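Local coordinates for beta-N-acetylglucosaminidase-like protein Glycoside hydrolase family 20 (PDB 6YHH) that probably removes terminal N-acetylglucosamine units from chitin oligosaccharides, acting as a chitobiase of glycoside hydrolase family 20, at residues 141-149 / 441-449; 586-597 / 624-635. One frame throughout, in Å; residues are numbered along the deposited sequence.

Overall arrangement
Contact 1 lies in the interior of the catalytic domain, where two parallel strands, 146-152 and 443-450, run together; contact 2 lies far out, where helices 583-607 and 617-634 pack in the C-terminal helical region. Their centres are 46 Å apart, the nearest atoms about 29 Å, and they share no helix or strand. The chemistry follows the place: contact 1 is held by backbone hydrogen bonds, glycines that let the strands come close, and one buried indole-carboxylate bond, whereas contact 2 relies on interlocked leucine, isoleucine and phenylalanine side chains, with its polar links confined to the two ends of a partly buried interface.

Contact 1: residues 141-149 / 441-449; sequences FPRFTWRGL and ARILGGEAT
F144 reaches I443 and the backbone around G445 just before the two strands join. Its CB rests on G445 CA at 3.6 Å. Chi1 of -66°, with CG anti to the carbonyl carbon, puts the ring beside I443, the two side chains lying in the same direction, flank to flank (F144 CE1 to I443 CG2 4.0 Å), with I443 O at the ring edge. T145 rests CG2 on L444 O, and its N donates to a water weakly bonded to I443 O. At W146 the parallel pairing begins: W146 N donates to L444 O (2.9 Å) from above the carbonyl plane, and G446 N returns a bond to W146 O. The same W146 O takes a CA-H...O contact from G445, which has no side chain to intervene. With CG anti to the backbone N (chi1 -175°), the indole projects across the strand direction, its pyrrole edge turned to E447, and NE1 donates to E447 OE2 at 2.9 Å. That oxygen lies in the indole plane at the ring edge, met on its anti side but 27° out of the carboxylate plane. E447 OE1 is bonded to H179, so the buried carboxylate is gripped at both oxygens. R147 lies on the opposite face from E447, its NH1 bonded to F144 O in the guanidinium plane, its NH2 to K174 O and E92. G148 N donates to G446 O and G148 O accepts from A448 N (2.9 Å), while E447 CG lies over the G148 carbonyl. L149, in the last pair of these segments, sets CD1 against A448 CB, 4.0 Å away. The parallel pair belongs to the catalytic TIM-type barrel: strand 177-184 flanks 146-152, strand 406-408 flanks 443-450, and helix 467-476 packs on R147 and A448.

Contact 2: residues 586-597 / 624-635; sequences KAKVAAFFNKWI and SDASQELLLVLD
F593 is a knob at the tight centre, set among S627, L630, L631 and L634 of the facing helix. L630 places CB over one face of its ring, a CH-pi contact 3.9 Å from the centroid, while L631 CD2 and L634 CD1 come up at the ring edge. L631 answers as a knob between A590, F593, N594 and I597, its CG 3.7 Å from F593 CB. L634 fills the hole between K586, V589, A590 and F593, and I597 the one between S624, S627, Q628 and L631, so four side chains interlock. At S627 the backbones come close, CA to F593 CA 4.7 Å; separately, its OG meets the W596 ring edge, 3.5 Å from CE3, and is hydrogen-bonded back to L623 O. Such reciprocal knobs-into-holes packing joins two helices crossing at -141°, nearer antiparallel than parallel, with axes 8.5 Å apart; helix 665-671 closes the inner side, touching V589, F593 and L630. The K586 end is looser. K586, its chain bent at chi3 (-85°), runs antiparallel to the L634 side chain to bring NZ to L634 O at the helix C-terminus, a weak bond of 3.0 Å, and its ion pair with D635 OD1 is long at 3.7 Å. Exposed N594 and Q628 touch only with their ends; Q628 NE2 donates to S624 OG (3.0 Å), and a water joins that OG to I597 O.

Contact 1: residues 141-149 / 441-449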
loop_
_atom_site.group_PDB
_atom_site.type_symbol
_atom_site.label_atom_id
_atom_site.label_comp_id
_atom_site.label_asym_id
_atom_site.label_seq_id
_atom_site.Cartn_x
_atom_site.Cartn_y
_atom_site.Cartn_z
ATOM N N PHE A 141 -1.463 -7.530 -31.687
ATOM C CA PHE A 141 -2.404 -6.461 -31.762
ATOM C C PHE A 141 -3.644 -6.957 -30.999
ATOM O O PHE A 141 -3.841 -8.157 -30.840
ATOM C CB PHE A 141 -2.804 -6.175 -33.263
ATOM C CG PHE A 141 -3.272 -7.444 -34.024
ATOM C CD1 PHE A 141 -2.383 -8.251 -34.663
ATOM C CD2 PHE A 141 -4.606 -7.859 -33.966
ATOM C CE1 PHE A 141 -2.783 -9.427 -35.297
ATOM C CE2 PHE A 141 -5.047 -8.990 -34.642
ATOM C CZ PHE A 141 -4.105 -9.777 -35.307
ATOM N N PRO A 142 -4.508 -5.998 -30.576
ATOM C CA PRO A 142 -5.681 -6.403 -29.849
ATOM C C PRO A 142 -6.881 -6.830 -30.710
ATOM O O PRO A 142 -7.204 -6.176 -31.729
ATOM C CB PRO A 142 -6.061 -5.087 -29.075
ATOM C CG PRO A 142 -5.575 -3.987 -29.944
ATOM C CD PRO A 142 -4.350 -4.546 -30.599
ATOM N N ARG A 143 -7.661 -7.789 -30.201
ATOM C CA ARG A 143 -8.920 -8.150 -30.797
ATOM C C ARG A 143 -9.974 -7.087 -30.697
ATOM O O ARG A 143 -10.692 -6.814 -31.703
ATOM C CB ARG A 143 -9.429 -9.467 -30.172
ATOM C CG ARG A 143 -10.726 -9.997 -30.797
ATOM C CD ARG A 143 -11.176 -11.295 -30.122
ATOM N NE ARG A 143 -12.490 -11.643 -30.647
ATOM C CZ ARG A 143 -13.390 -12.367 -29.958
ATOM N NH1 ARG A 143 -13.118 -12.818 -28.741
ATOM N NH2 ARG A 143 -14.603 -12.593 -30.435
ATOM N N PHE A 144 -10.091 -6.392 -29.542
ATOM C CA PHE A 144 -11.091 -5.346 -29.350
ATOM C C PHE A 144 -10.389 -4.088 -28.976
ATOM O O PHE A 144 -9.337 -4.131 -28.249
ATOM C CB PHE A 144 -12.072 -5.705 -28.185
ATOM C CG PHE A 144 -12.934 -6.909 -28.470
ATOM C CD1 PHE A 144 -14.027 -6.782 -29.329
ATOM C CD2 PHE A 144 -12.676 -8.164 -27.910
ATOM C CE1 PHE A 144 -14.811 -7.909 -29.620
ATOM C CE2 PHE A 144 -13.477 -9.251 -28.196
ATOM C CZ PHE A 144 -14.557 -9.103 -29.046
ATOM N N THR A 145 -10.999 -2.987 -29.353
ATOM C CA THR A 145 -10.404 -1.703 -29.022
ATOM C C THR A 145 -10.678 -1.148 -27.581
ATOM O O THR A 145 -9.904 -0.333 -27.105
ATOM C CB THR A 145 -10.786 -0.607 -30.100
ATOM O OG1 THR A 145 -9.857 0.476 -30.053
ATOM C CG2 THR A 145 -12.183 -0.074 -29.924
ATOM N N TRP A 146 -11.775 -1.573 -26.955
ATOM C CA TRP A 146 -12.196 -1.133 -25.619
ATOM C C TRP A 146 -11.938 -2.283 -24.706
ATOM O O TRP A 146 -12.597 -3.279 -24.787
ATOM C CB TRP A 146 -13.695 -0.747 -25.648
ATOM C CG TRP A 146 -14.185 -0.181 -24.372
ATOM C CD1 TRP A 146 -14.136 -0.772 -23.111
ATOM C CD2 TRP A 146 -14.794 1.095 -24.201
ATOM N NE1 TRP A 146 -14.711 0.070 -22.172
ATOM C CE2 TRP A 146 -15.073 1.242 -22.789
ATOM C CE3 TRP A 146 -15.075 2.146 -25.065
ATOM C CZ2 TRP A 146 -15.721 2.342 -22.298
ATOM C CZ3 TRP A 146 -15.676 3.283 -24.554
ATOM C CH2 TRP A 146 -15.998 3.346 -23.164
ATOM N N ARG A 147 -10.899 -2.182 -23.879
ATOM C CA ARG A 147 -10.498 -3.251 -22.981
ATOM C C ARG A 147 -10.337 -2.627 -21.579
ATOM O O ARG A 147 -9.300 -2.051 -21.240
ATOM C CB ARG A 147 -9.209 -3.914 -23.438
ATOM C CG ARG A 147 -9.283 -4.329 -24.912
ATOM C CD ARG A 147 -8.029 -4.971 -25.387
ATOM N NE ARG A 147 -6.827 -4.197 -25.136
ATOM C CZ ARG A 147 -6.467 -3.121 -25.829
ATOM N NH1 ARG A 147 -7.142 -2.768 -26.932
ATOM N NH2 ARG A 147 -5.441 -2.433 -25.469
ATOM N N GLY A 148 -11.433 -2.719 -20.806
ATOM C CA GLY A 148 -11.630 -1.865 -19.648
ATOM C C GLY A 148 -11.797 -2.515 -18.270
ATOM O O GLY A 148 -12.160 -3.709 -18.138
ATOM N N LEU A 149 -11.466 -1.723 -17.278
ATOM C CA LEU A 149 -11.870 -1.975 -15.873
ATOM C C LEU A 149 -12.670 -0.761 -15.412
ATOM O O LEU A 149 -12.184 0.358 -15.560
ATOM C CB LEU A 149 -10.650 -2.099 -14.899
ATOM C CG LEU A 149 -10.953 -2.324 -13.419
ATOM C CD1 LEU A 149 -11.650 -3.624 -13.094
ATOM C CD2 LEU A 149 -9.634 -2.207 -12.615
ATOM N N ALA A 441 -18.584 -4.754 -36.023
ATOM C CA ALA A 441 -17.665 -3.674 -35.787
ATOM C C ALA A 441 -18.192 -2.707 -34.737
ATOM O O ALA A 441 -17.430 -1.915 -34.234
ATOM C CB ALA A 441 -17.425 -2.887 -37.064
ATOM N N ARG A 442 -19.474 -2.788 -34.435
ATOM C CA ARG A 442 -20.084 -1.989 -33.356
ATOM C C ARG A 442 -19.748 -2.551 -31.972
ATOM O O ARG A 442 -20.047 -1.878 -31.009
ATOM C CB ARG A 442 -21.605 -1.942 -33.516
ATOM C CG ARG A 442 -22.039 -1.006 -34.654
ATOM C CD ARG A 442 -23.550 -0.985 -34.863
ATOM N NE ARG A 442 -23.766 -0.404 -36.191
ATOM C CZ ARG A 442 -24.530 -0.928 -37.155
ATOM N NH1 ARG A 442 -25.296 -2.011 -37.024
ATOM N NH2 ARG A 442 -24.500 -0.310 -38.336
ATOM N N ILE A 443 -19.264 -3.792 -31.861
ATOM C CA ILE A 443 -18.861 -4.320 -30.572
ATOM C C ILE A 443 -17.486 -3.755 -30.231
ATOM O O ILE A 443 -16.421 -4.181 -30.751
ATOM C CB ILE A 443 -18.851 -5.836 -30.577
ATOM C CG1 ILE A 443 -20.240 -6.384 -30.921
ATOM C CG2 ILE A 443 -18.467 -6.379 -29.210
ATOM C CD1 ILE A 443 -20.300 -7.870 -31.265
ATOM N N LEU A 444 -17.483 -2.718 -29.450
ATOM C CA LEU A 444 -16.219 -2.017 -29.180
ATOM C C LEU A 444 -15.290 -2.877 -28.305
ATOM O O LEU A 444 -14.059 -2.759 -28.394
ATOM C CB LEU A 444 -16.443 -0.671 -28.448
ATOM C CG LEU A 444 -17.282 0.317 -29.209
ATOM C CD1 LEU A 444 -17.524 1.616 -28.456
ATOM C CD2 LEU A 444 -16.622 0.637 -30.542
ATOM N N GLY A 445 -15.857 -3.691 -27.411
ATOM C CA GLY A 445 -15.044 -4.488 -26.521
ATOM C C GLY A 445 -15.782 -4.796 -25.240
ATOM O O GLY A 445 -17.015 -4.972 -25.239
ATOM N N GLY A 446 -15.032 -4.911 -24.141
ATOM C CA GLY A 446 -15.654 -5.306 -22.863
ATOM C C GLY A 446 -14.975 -4.625 -21.708
ATOM O O GLY A 446 -13.906 -4.012 -21.861
ATOM N N GLU A 447 -15.615 -4.784 -20.547
ATOM C CA GLU A 447 -15.109 -4.213 -19.351
ATOM C C GLU A 447 -15.463 -5.003 -18.097
ATOM O O GLU A 447 -16.640 -5.284 -17.864
ATOM C CB GLU A 447 -15.667 -2.825 -19.322
ATOM C CG GLU A 447 -15.309 -1.990 -18.205
ATOM C CD GLU A 447 -15.919 -0.572 -18.422
ATOM O OE1 GLU A 447 -16.832 -0.234 -17.648
ATOM O OE2 GLU A 447 -15.481 0.194 -19.335
ATOM N N ALA A 448 -14.441 -5.276 -17.310
ATOM C CA ALA A 448 -14.623 -5.875 -15.949
ATOM C C ALA A 448 -15.162 -4.770 -15.060
ATOM O O ALA A 448 -14.647 -3.616 -15.131
ATOM C CB ALA A 448 -13.315 -6.406 -15.420
ATOM N N THR A 449 -16.159 -5.083 -14.238
ATOM C CA THR A 449 -16.748 -4.079 -13.362
ATOM C C THR A 449 -16.515 -4.404 -11.902
ATOM O O THR A 449 -17.105 -5.323 -11.364
ATOM C CB THR A 449 -18.263 -3.897 -13.544
ATOM O OG1 THR A 449 -18.953 -5.161 -13.305
ATOM C CG2 THR A 449 -18.588 -3.397 -14.929
HETATM O O HOH W 1 -13.207 -3.499 -31.340
#

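Contact 2: residues 586-597 / 624-635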
loop_
_atom_site.group_PDB
_atom_site.type_symbol
_atom_site.label_atom_id
_atom_site.label_comp_id
_atom_site.label_asym_id
_atom_site.label_seq_id
_atom_site.Cartn_x
_atom_site.Cartn_y
_atom_site.Cartn_z
ATOM N N LYS A 586 -4.762 -43.018 -5.185
ATOM C CA LYS A 586 -5.495 -43.054 -3.933
ATOM C C LYS A 586 -4.718 -42.285 -2.847
ATOM O O LYS A 586 -5.294 -41.521 -2.051
ATOM C CB LYS A 586 -5.674 -44.487 -3.444
ATOM C CG LYS A 586 -6.615 -44.559 -2.270
ATOM C CD LYS A 586 -6.446 -45.874 -1.505
ATOM C CE LYS A 586 -7.217 -46.998 -2.054
ATOM N NZ LYS A 586 -6.827 -48.116 -1.130
ATOM N N ALA A 587 -3.401 -42.488 -2.817
ATOM C CA ALA A 587 -2.559 -41.777 -1.854
ATOM C C ALA A 587 -2.584 -40.248 -2.085
ATOM O O ALA A 587 -2.563 -39.528 -1.063
ATOM C CB ALA A 587 -1.132 -42.267 -1.867
ATOM N N LYS A 588 -2.702 -39.784 -3.332
ATOM C CA LYS A 588 -2.794 -38.311 -3.600
ATOM C C LYS A 588 -4.074 -37.760 -3.002
ATOM O O LYS A 588 -4.045 -36.648 -2.446
ATOM C CB LYS A 588 -2.642 -38.009 -5.108
ATOM C CG LYS A 588 -1.164 -38.099 -5.570
ATOM C CD LYS A 588 -0.981 -37.777 -7.084
ATOM N N VAL A 589 -5.149 -38.533 -3.057
ATOM C CA VAL A 589 -6.433 -38.080 -2.496
ATOM C C VAL A 589 -6.312 -38.093 -0.965
ATOM O O VAL A 589 -6.673 -37.142 -0.273
ATOM C CB VAL A 589 -7.607 -38.947 -2.950
ATOM C CG1 VAL A 589 -8.868 -38.573 -2.225
ATOM C CG2 VAL A 589 -7.764 -38.837 -4.445
ATOM N N ALA A 590 -5.807 -39.183 -0.391
ATOM C CA ALA A 590 -5.668 -39.319 1.034
ATOM C C ALA A 590 -4.794 -38.187 1.639
ATOM O O ALA A 590 -5.054 -37.801 2.787
ATOM C CB ALA A 590 -5.059 -40.693 1.360
ATOM N N ALA A 591 -3.766 -37.704 0.904
ATOM C CA ALA A 591 -2.885 -36.675 1.395
ATOM C C ALA A 591 -3.698 -35.404 1.781
ATOM O O ALA A 591 -3.348 -34.727 2.759
ATOM C CB ALA A 591 -1.828 -36.302 0.385
ATOM N N PHE A 592 -4.767 -35.142 1.042
ATOM C CA PHE A 592 -5.595 -33.924 1.337
ATOM C C PHE A 592 -6.347 -34.130 2.607
ATOM O O PHE A 592 -6.435 -33.236 3.432
ATOM C CB PHE A 592 -6.585 -33.645 0.186
ATOM C CG PHE A 592 -5.922 -33.037 -1.004
ATOM C CD1 PHE A 592 -5.702 -31.626 -1.095
ATOM C CD2 PHE A 592 -5.504 -33.832 -2.056
ATOM C CE1 PHE A 592 -5.108 -31.083 -2.251
ATOM C CE2 PHE A 592 -4.887 -33.300 -3.154
ATOM C CZ PHE A 592 -4.663 -31.927 -3.257
ATOM N N PHE A 593 -6.866 -35.335 2.810
ATOM C CA PHE A 593 -7.564 -35.612 4.062
ATOM C C PHE A 593 -6.659 -35.499 5.271
ATOM O O PHE A 593 -7.036 -34.890 6.310
ATOM C CB PHE A 593 -8.195 -37.011 4.031
ATOM C CG PHE A 593 -9.174 -37.213 2.923
ATOM C CD1 PHE A 593 -10.042 -36.180 2.510
ATOM C CD2 PHE A 593 -9.338 -38.448 2.352
ATOM C CE1 PHE A 593 -10.925 -36.374 1.471
ATOM C CE2 PHE A 593 -10.233 -38.636 1.318
ATOM C CZ PHE A 593 -11.020 -37.616 0.890
ATOM N N ASN A 594 -5.444 -36.049 5.206
ATOM C CA ASN A 594 -4.530 -35.905 6.311
ATOM C C ASN A 594 -4.183 -34.400 6.519
ATOM O O ASN A 594 -4.093 -33.908 7.676
ATOM C CB ASN A 594 -3.275 -36.710 6.078
ATOM C CG ASN A 594 -3.522 -38.176 6.194
ATOM O OD1 ASN A 594 -3.086 -38.990 5.337
ATOM N ND2 ASN A 594 -4.163 -38.538 7.185
ATOM N N LYS A 595 -4.030 -33.659 5.438
ATOM C CA LYS A 595 -3.734 -32.249 5.546
ATOM C C LYS A 595 -4.865 -31.487 6.240
ATOM O O LYS A 595 -4.583 -30.658 7.165
ATOM C CB LYS A 595 -3.517 -31.616 4.145
ATOM C CG LYS A 595 -3.176 -30.144 4.245
ATOM C CD LYS A 595 -2.871 -29.508 2.889
ATOM C CE LYS A 595 -2.402 -28.054 3.082
ATOM N NZ LYS A 595 -1.944 -27.506 1.768
ATOM N N TRP A 596 -6.105 -31.749 5.847
ATOM C CA TRP A 596 -7.242 -31.022 6.438
ATOM C C TRP A 596 -7.459 -31.332 7.911
ATOM O O TRP A 596 -7.941 -30.516 8.707
ATOM C CB TRP A 596 -8.467 -31.234 5.607
ATOM C CG TRP A 596 -8.244 -30.691 4.179
ATOM C CD1 TRP A 596 -7.473 -29.621 3.764
ATOM C CD2 TRP A 596 -8.882 -31.181 3.005
ATOM N NE1 TRP A 596 -7.576 -29.456 2.401
ATOM C CE2 TRP A 596 -8.457 -30.379 1.921
ATOM C CE3 TRP A 596 -9.809 -32.160 2.774
ATOM C CZ2 TRP A 596 -8.910 -30.602 0.605
ATOM C CZ3 TRP A 596 -10.236 -32.394 1.505
ATOM C CH2 TRP A 596 -9.779 -31.606 0.429
ATOM N N ILE A 597 -7.203 -32.605 8.282
ATOM C CA ILE A 597 -7.211 -32.973 9.705
ATOM C C ILE A 597 -6.204 -32.133 10.460
ATOM O O ILE A 597 -6.494 -31.603 11.546
ATOM C CB ILE A 597 -6.990 -34.468 9.820
ATOM C CG1 ILE A 597 -8.222 -35.203 9.279
ATOM C CG2 ILE A 597 -6.678 -34.827 11.268
ATOM C CD1 ILE A 597 -7.984 -36.691 9.023
ATOM N N SER A 624 -12.861 -31.820 8.588
ATOM C CA SER A 624 -12.013 -32.744 9.316
ATOM C C SER A 624 -12.798 -33.988 9.559
ATOM O O SER A 624 -12.269 -35.105 9.350
ATOM C CB SER A 624 -11.552 -32.144 10.652
ATOM O OG SER A 624 -10.774 -33.158 11.361
ATOM N N ASP A 625 -14.030 -33.831 9.975
ATOM C CA ASP A 625 -14.885 -35.059 10.218
ATOM C C ASP A 625 -15.049 -35.870 8.967
ATOM O O ASP A 625 -14.894 -37.106 9.005
ATOM C CB ASP A 625 -16.250 -34.706 10.806
ATOM C CG ASP A 625 -16.195 -34.220 12.235
ATOM O OD1 ASP A 625 -15.202 -34.327 12.962
ATOM O OD2 ASP A 625 -17.200 -33.679 12.676
ATOM N N ALA A 626 -15.400 -35.238 7.846
ATOM C CA ALA A 626 -15.522 -35.936 6.572
ATOM C C ALA A 626 -14.189 -36.583 6.178
ATOM O O ALA A 626 -14.172 -37.738 5.682
ATOM C CB ALA A 626 -16.053 -35.024 5.496
ATOM N N SER A 627 -13.084 -35.853 6.358
ATOM C CA SER A 627 -11.738 -36.348 6.006
ATOM C C SER A 627 -11.414 -37.637 6.780
ATOM O O SER A 627 -10.931 -38.615 6.179
ATOM C CB SER A 627 -10.703 -35.271 6.249
ATOM O OG SER A 627 -10.904 -34.151 5.389
ATOM N N GLN A 628 -11.700 -37.626 8.075
ATOM C CA GLN A 628 -11.409 -38.796 8.923
ATOM C C GLN A 628 -12.154 -40.014 8.396
ATOM O O GLN A 628 -11.600 -41.132 8.356
ATOM C CB GLN A 628 -11.788 -38.530 10.410
ATOM C CG GLN A 628 -10.854 -37.567 11.133
ATOM C CD GLN A 628 -11.379 -37.023 12.508
ATOM O OE1 GLN A 628 -11.535 -37.763 13.436
ATOM N NE2 GLN A 628 -11.484 -35.721 12.645
ATOM N N GLU A 629 -13.397 -39.835 8.051
ATOM C CA GLU A 629 -14.228 -40.991 7.611
ATOM C C GLU A 629 -13.831 -41.465 6.193
ATOM O O GLU A 629 -13.700 -42.715 5.879
ATOM C CB GLU A 629 -15.715 -40.693 7.723
ATOM C CG GLU A 629 -16.627 -41.926 7.523
ATOM C CD GLU A 629 -16.463 -42.921 8.675
ATOM O OE1 GLU A 629 -16.338 -42.485 9.835
ATOM O OE2 GLU A 629 -16.473 -44.143 8.394
ATOM N N LEU A 630 -13.579 -40.506 5.297
ATOM C CA LEU A 630 -13.169 -40.840 3.978
ATOM C C LEU A 630 -11.801 -41.530 3.948
ATOM O O LEU A 630 -11.546 -42.344 3.024
ATOM C CB LEU A 630 -13.153 -39.616 3.066
ATOM C CG LEU A 630 -14.575 -39.109 2.782
ATOM C CD1 LEU A 630 -14.595 -37.720 2.134
ATOM C CD2 LEU A 630 -15.348 -40.047 1.887
ATOM N N LEU A 631 -10.901 -41.225 4.874
ATOM C CA LEU A 631 -9.675 -42.038 4.975
ATOM C C LEU A 631 -10.044 -43.532 5.205
ATOM O O LEU A 631 -9.415 -44.444 4.636
ATOM C CB LEU A 631 -8.771 -41.549 6.105
ATOM C CG LEU A 631 -8.031 -40.230 5.757
ATOM C CD1 LEU A 631 -7.420 -39.720 7.016
ATOM C CD2 LEU A 631 -6.941 -40.498 4.733
ATOM N N LEU A 632 -11.050 -43.771 6.022
ATOM C CA LEU A 632 -11.447 -45.177 6.267
ATOM C C LEU A 632 -12.139 -45.744 5.056
ATOM O O LEU A 632 -11.913 -46.906 4.679
ATOM C CB LEU A 632 -12.354 -45.277 7.473
ATOM C CG LEU A 632 -11.747 -44.821 8.779
ATOM C CD1 LEU A 632 -12.858 -44.640 9.763
ATOM C CD2 LEU A 632 -10.706 -45.800 9.300
ATOM N N VAL A 633 -12.958 -44.958 4.399
ATOM C CA VAL A 633 -13.614 -45.359 3.158
ATOM C C VAL A 633 -12.575 -45.787 2.101
ATOM O O VAL A 633 -12.675 -46.884 1.544
ATOM C CB VAL A 633 -14.490 -44.254 2.584
ATOM C CG1 VAL A 633 -14.996 -44.596 1.210
ATOM C CG2 VAL A 633 -15.701 -43.949 3.451
ATOM N N LEU A 634 -11.555 -44.957 1.862
ATOM C CA LEU A 634 -10.516 -45.263 0.870
ATOM C C LEU A 634 -9.795 -46.594 1.166
ATOM O O LEU A 634 -9.356 -47.246 0.238
ATOM C CB LEU A 634 -9.468 -44.145 0.719
ATOM C CG LEU A 634 -9.854 -42.800 0.026
ATOM C CD1 LEU A 634 -8.700 -41.797 0.045
ATOM C CD2 LEU A 634 -10.363 -42.881 -1.394
ATOM N N ASP A 635 -9.657 -46.949 2.436
ATOM C CA ASP A 635 -9.146 -48.283 2.824
ATOM C C ASP A 635 -10.160 -49.402 3.145
ATOM O O ASP A 635 -9.784 -50.382 3.787
ATOM C CB ASP A 635 -8.193 -48.090 3.985
ATOM C CG ASP A 635 -6.792 -47.989 3.524
ATOM O OD1 ASP A 635 -6.567 -47.267 2.513
ATOM O OD2 ASP A 635 -5.943 -48.710 4.113
HETATM O O HOH W 2 -8.755 -32.352 13.036
#